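Local coordinates for putative uncharacterized protein PH0242 (Pyrococcus horikoshii, PDB 3VU1) that is the C-terminal globular domain of an archaeal oligosaccharyltransferase of the AglB family, rich in beta sheet and holding a calcium ion, at residues A[388-399]-A[414-425]. Numbering follows the deposited sequence.
Sequences DLYLRATFIYLV and EPHMDTFFITKL
Tyr397 and His416 form a hydrogen-bonded pair in an antiparallel beta hairpin of the Peripheral 2 domain; segments 388-399 and 414-425, parts of strands 385-401 and 412-431, have axes whose N-to-C directions lie 146° apart. Backbone bonds on alternate residues fix the register from Val399 to Ala393. A classic beta bulge then shifts it by one: Ile422 and Thr423 both face Leu391, whose O accepts Ile422 N at 2.7 Å and, weakly, Thr423 N.

The Lys424 side chain runs across Tyr390 from CB to NZ, its CG anti to the backbone N (chi1 -161°) and the chain beyond extended. CB lies near CE2 of that ring, Lys424 CG sits over the face in a CH-pi contact, 4.0 Å from the Tyr390 centroid, and CD passes CZ and OH. CE lies near both Tyr390 OH and Asp388 OD1. Lys424 NZ forms a salt bridge with Asp388 OD1 at 3.5 Å, its stronger partner being Glu427.

On the face bearing Phe395 and Phe420, Ala393 CB lies over the Phe420 ring, toward its rim, in a CH-pi contact. Helix 448-460 packs on this side, Tyr452 meeting both phenylalanines. Farther along, His416 CB rests over the Tyr397 ring, 3.6 Å from the centroid, while the two rings, nearly parallel, are slid apart. At that tyrosine's edge, Asp418 OD1 meets two hydroxyls, Tyr397 OH and Tyr452 OH.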
loop_
_atom_site.group_PDB
_atom_site.type_symbol
_atom_site.label_atom_id
_atom_site.label_comp_id
_atom_site.label_asym_id
_atom_site.label_seq_id
_atom_site.Cartn_x
_atom_site.Cartn_y
_atom_site.Cartn_z
ATOM N N ASP A 388 -13.004 -21.134 7.309
ATOM C CA ASP A 388 -12.789 -21.386 8.711
ATOM C C ASP A 388 -12.927 -20.033 9.423
ATOM O O ASP A 388 -12.597 -18.984 8.841
ATOM C CB ASP A 388 -11.399 -21.981 8.920
ATOM C CG ASP A 388 -11.265 -23.382 8.324
ATOM O OD1 ASP A 388 -10.128 -23.914 8.323
ATOM O OD2 ASP A 388 -12.294 -23.945 7.857
ATOM N N LEU A 389 -13.450 -20.046 10.652
ATOM C CA LEU A 389 -13.596 -18.817 11.432
ATOM C C LEU A 389 -12.618 -18.810 12.593
ATOM O O LEU A 389 -12.620 -19.735 13.386
ATOM C CB LEU A 389 -15.023 -18.684 11.937
ATOM C CG LEU A 389 -15.348 -17.603 12.978
ATOM C CD1 LEU A 389 -14.989 -16.196 12.499
ATOM C CD2 LEU A 389 -16.812 -17.703 13.426
ATOM N N TYR A 390 -11.781 -17.783 12.693
ATOM C CA TYR A 390 -10.850 -17.701 13.811
ATOM C C TYR A 390 -11.107 -16.476 14.667
ATOM O O TYR A 390 -11.813 -15.541 14.253
ATOM C CB TYR A 390 -9.395 -17.605 13.334
ATOM C CG TYR A 390 -8.842 -18.810 12.635
ATOM C CD1 TYR A 390 -9.195 -19.100 11.312
ATOM C CD2 TYR A 390 -7.938 -19.647 13.278
ATOM C CE1 TYR A 390 -8.671 -20.202 10.663
ATOM C CE2 TYR A 390 -7.421 -20.750 12.634
ATOM C CZ TYR A 390 -7.787 -21.021 11.335
ATOM O OH TYR A 390 -7.270 -22.122 10.699
ATOM N N LEU A 391 -10.499 -16.475 15.849
ATOM C CA LEU A 391 -10.332 -15.247 16.586
ATOM C C LEU A 391 -8.888 -14.859 16.376
ATOM O O LEU A 391 -7.981 -15.681 16.596
ATOM C CB LEU A 391 -10.642 -15.407 18.079
ATOM C CG LEU A 391 -12.090 -15.661 18.546
ATOM C CD1 LEU A 391 -12.126 -15.509 20.065
ATOM C CD2 LEU A 391 -13.130 -14.749 17.894
ATOM N N ARG A 392 -8.690 -13.612 15.942
ATOM C CA ARG A 392 -7.376 -13.116 15.573
ATOM C C ARG A 392 -6.997 -11.943 16.431
ATOM O O ARG A 392 -7.802 -11.044 16.641
ATOM C CB ARG A 392 -7.323 -12.698 14.087
ATOM C CG ARG A 392 -5.889 -12.604 13.562
ATOM C CD ARG A 392 -5.807 -11.907 12.222
ATOM N NE ARG A 392 -6.450 -10.597 12.274
ATOM C CZ ARG A 392 -6.934 -9.945 11.222
ATOM N NH1 ARG A 392 -6.867 -10.464 9.999
ATOM N NH2 ARG A 392 -7.512 -8.783 11.408
ATOM N N ALA A 393 -5.760 -11.943 16.910
ATOM C CA ALA A 393 -5.254 -10.788 17.642
ATOM C C ALA A 393 -4.388 -9.907 16.745
ATOM O O ALA A 393 -3.663 -10.429 15.868
ATOM C CB ALA A 393 -4.462 -11.228 18.875
ATOM N N THR A 394 -4.467 -8.587 16.975
ATOM C CA THR A 394 -3.582 -7.637 16.316
ATOM C C THR A 394 -3.065 -6.689 17.376
ATOM O O THR A 394 -3.855 -6.017 18.038
ATOM C CB THR A 394 -4.282 -6.825 15.194
ATOM O OG1 THR A 394 -4.878 -7.704 14.239
ATOM C CG2 THR A 394 -3.289 -5.959 14.441
ATOM N N PHE A 395 -1.742 -6.654 17.535
ATOM C CA PHE A 395 -1.066 -5.675 18.381
ATOM C C PHE A 395 -0.372 -4.629 17.515
ATOM O O PHE A 395 0.536 -4.945 16.728
ATOM C CB PHE A 395 0.018 -6.351 19.228
ATOM C CG PHE A 395 -0.502 -7.145 20.384
ATOM C CD1 PHE A 395 -0.284 -6.703 21.686
ATOM C CD2 PHE A 395 -1.176 -8.342 20.184
ATOM C CE1 PHE A 395 -0.746 -7.436 22.768
ATOM C CE2 PHE A 395 -1.649 -9.076 21.265
ATOM C CZ PHE A 395 -1.436 -8.620 22.554
ATOM N N ILE A 396 -0.793 -3.382 17.644
ATOM C CA ILE A 396 -0.060 -2.298 17.020
ATOM C C ILE A 396 0.658 -1.600 18.152
ATOM O O ILE A 396 0.019 -1.167 19.141
ATOM C CB ILE A 396 -0.977 -1.312 16.276
ATOM C CG1 ILE A 396 -1.438 -1.931 14.958
ATOM C CG2 ILE A 396 -0.226 -0.019 16.001
ATOM C CD1 ILE A 396 -2.608 -1.219 14.285
ATOM N N TYR A 397 1.977 -1.497 18.020
ATOM C CA TYR A 397 2.775 -0.844 19.049
ATOM C C TYR A 397 3.982 -0.081 18.507
ATOM O O TYR A 397 4.337 -0.214 17.330
ATOM C CB TYR A 397 3.229 -1.880 20.070
ATOM C CG TYR A 397 4.011 -3.044 19.484
ATOM C CD1 TYR A 397 5.410 -3.057 19.535
ATOM C CD2 TYR A 397 3.362 -4.129 18.902
ATOM C CE1 TYR A 397 6.142 -4.115 19.033
ATOM C CE2 TYR A 397 4.086 -5.198 18.400
ATOM C CZ TYR A 397 5.480 -5.182 18.464
ATOM O OH TYR A 397 6.221 -6.234 17.981
ATOM N N LEU A 398 4.597 0.721 19.374
ATOM C CA LEU A 398 5.770 1.513 19.027
ATOM C C LEU A 398 7.017 1.028 19.767
ATOM O O LEU A 398 6.932 0.562 20.913
ATOM C CB LEU A 398 5.527 2.986 19.347
ATOM C CG LEU A 398 4.274 3.634 18.758
ATOM C CD1 LEU A 398 4.297 5.152 18.960
ATOM C CD2 LEU A 398 4.094 3.268 17.286
ATOM N N VAL A 399 8.173 1.132 19.125
ATOM C CA VAL A 399 9.429 0.866 19.817
ATOM C C VAL A 399 10.373 2.044 19.631
ATOM O O VAL A 399 10.777 2.353 18.513
ATOM C CB VAL A 399 10.110 -0.453 19.385
ATOM C CG1 VAL A 399 11.410 -0.649 20.167
ATOM C CG2 VAL A 399 9.175 -1.640 19.598
ATOM N N GLU A 414 9.341 3.630 16.240
ATOM C CA GLU A 414 9.128 2.779 15.082
ATOM C C GLU A 414 7.878 1.928 15.259
ATOM O O GLU A 414 7.785 1.198 16.230
ATOM C CB GLU A 414 10.336 1.893 14.872
ATOM C CG GLU A 414 10.456 1.356 13.462
ATOM C CD GLU A 414 11.908 1.300 13.052
ATOM O OE1 GLU A 414 12.474 0.172 13.003
ATOM O OE2 GLU A 414 12.484 2.396 12.821
ATOM N N PRO A 415 6.889 2.052 14.348
ATOM C CA PRO A 415 5.662 1.239 14.521
ATOM C C PRO A 415 5.806 -0.213 14.117
ATOM O O PRO A 415 6.530 -0.503 13.204
ATOM C CB PRO A 415 4.632 1.931 13.623
ATOM C CG PRO A 415 5.402 2.857 12.777
ATOM C CD PRO A 415 6.659 3.222 13.478
ATOM N N HIS A 416 5.078 -1.089 14.802
ATOM C CA HIS A 416 5.020 -2.513 14.522
ATOM C C HIS A 416 3.582 -2.985 14.510
ATOM O O HIS A 416 2.735 -2.461 15.240
ATOM C CB HIS A 416 5.739 -3.291 15.607
ATOM C CG HIS A 416 7.235 -3.073 15.662
ATOM N ND1 HIS A 416 8.129 -4.014 15.235
ATOM C CD2 HIS A 416 7.996 -2.013 16.171
ATOM C CE1 HIS A 416 9.394 -3.575 15.444
ATOM N NE2 HIS A 416 9.316 -2.349 16.024
ATOM N N MET A 417 3.285 -3.997 13.697
ATOM C CA MET A 417 1.994 -4.637 13.735
ATOM C C MET A 417 2.154 -6.161 13.703
ATOM O O MET A 417 2.556 -6.731 12.667
ATOM C CB MET A 417 1.117 -4.166 12.586
ATOM C CG MET A 417 -0.202 -4.901 12.541
ATOM S SD MET A 417 -1.352 -4.224 11.337
ATOM C CE MET A 417 -0.787 -5.078 9.873
ATOM N N ASP A 418 1.839 -6.818 14.827
ATOM C CA ASP A 418 1.843 -8.286 14.903
ATOM C C ASP A 418 0.420 -8.842 14.982
ATOM O O ASP A 418 -0.423 -8.346 15.749
ATOM C CB ASP A 418 2.683 -8.783 16.075
ATOM C CG ASP A 418 4.038 -8.052 16.191
ATOM O OD1 ASP A 418 4.549 -7.941 17.345
ATOM O OD2 ASP A 418 4.595 -7.586 15.153
ATOM N N THR A 419 0.151 -9.849 14.159
ATOM C CA THR A 419 -1.116 -10.535 14.176
ATOM C C THR A 419 -0.840 -12.003 14.490
ATOM O O THR A 419 0.234 -12.516 14.169
ATOM C CB THR A 419 -1.816 -10.491 12.808
ATOM O OG1 THR A 419 -1.037 -11.237 11.864
ATOM C CG2 THR A 419 -1.984 -9.074 12.318
ATOM N N PHE A 420 -1.795 -12.668 15.138
ATOM C CA PHE A 420 -1.730 -14.094 15.362
ATOM C C PHE A 420 -3.117 -14.612 15.609
ATOM O O PHE A 420 -3.982 -13.884 16.095
ATOM C CB PHE A 420 -0.738 -14.497 16.478
ATOM C CG PHE A 420 -1.017 -13.898 17.842
ATOM C CD1 PHE A 420 -0.393 -12.711 18.245
ATOM C CD2 PHE A 420 -1.863 -14.546 18.757
ATOM C CE1 PHE A 420 -0.624 -12.180 19.527
ATOM C CE2 PHE A 420 -2.105 -14.005 20.031
ATOM C CZ PHE A 420 -1.481 -12.827 20.425
ATOM N N PHE A 421 -3.338 -15.862 15.229
ATOM C CA PHE A 421 -4.617 -16.520 15.441
ATOM C C PHE A 421 -4.696 -17.096 16.845
ATOM O O PHE A 421 -3.881 -17.927 17.225
ATOM C CB PHE A 421 -4.838 -17.583 14.377
ATOM C CG PHE A 421 -5.052 -17.007 13.014
ATOM C CD1 PHE A 421 -4.108 -17.179 12.016
ATOM C CD2 PHE A 421 -6.194 -16.244 12.736
ATOM C CE1 PHE A 421 -4.310 -16.622 10.757
ATOM C CE2 PHE A 421 -6.399 -15.683 11.478
ATOM C CZ PHE A 421 -5.456 -15.877 10.487
ATOM N N ILE A 422 -5.672 -16.622 17.619
ATOM C CA ILE A 422 -5.845 -17.031 19.016
ATOM C C ILE A 422 -6.457 -18.432 19.060
ATOM O O ILE A 422 -5.909 -19.323 19.690
ATOM C CB ILE A 422 -6.742 -16.040 19.798
ATOM C CG1 ILE A 422 -6.178 -14.622 19.739
ATOM C CG2 ILE A 422 -6.911 -16.470 21.252
ATOM C CD1 ILE A 422 -7.269 -13.573 19.757
ATOM N N THR A 423 -7.580 -18.621 18.367
ATOM C CA THR A 423 -8.296 -19.875 18.403
ATOM C C THR A 423 -9.175 -20.013 17.172
ATOM O O THR A 423 -9.655 -19.015 16.622
ATOM C CB THR A 423 -9.185 -19.986 19.662
ATOM O OG1 THR A 423 -9.768 -21.287 19.707
ATOM C CG2 THR A 423 -10.339 -18.957 19.644
ATOM N N LYS A 424 -9.390 -21.260 16.759
ATOM C CA LYS A 424 -10.244 -21.596 15.634
ATOM C C LYS A 424 -11.622 -21.828 16.196
ATOM O O LYS A 424 -11.752 -22.502 17.191
ATOM C CB LYS A 424 -9.728 -22.875 14.991
ATOM C CG LYS A 424 -10.200 -23.114 13.573
ATOM C CD LYS A 424 -9.337 -24.221 13.000
ATOM C CE LYS A 424 -9.593 -24.436 11.524
ATOM N NZ LYS A 424 -8.896 -25.664 11.056
ATOM N N LEU A 425 -12.655 -21.262 15.590
ATOM C CA LEU A 425 -13.991 -21.375 16.166
ATOM C C LEU A 425 -14.873 -22.365 15.445
ATOM O O LEU A 425 -15.797 -22.909 16.044
ATOM C CB LEU A 425 -14.708 -20.022 16.227
ATOM C CG LEU A 425 -14.216 -18.862 17.088
ATOM C CD1 LEU A 425 -15.155 -17.679 16.900
ATOM C CD2 LEU A 425 -14.103 -19.236 18.554
#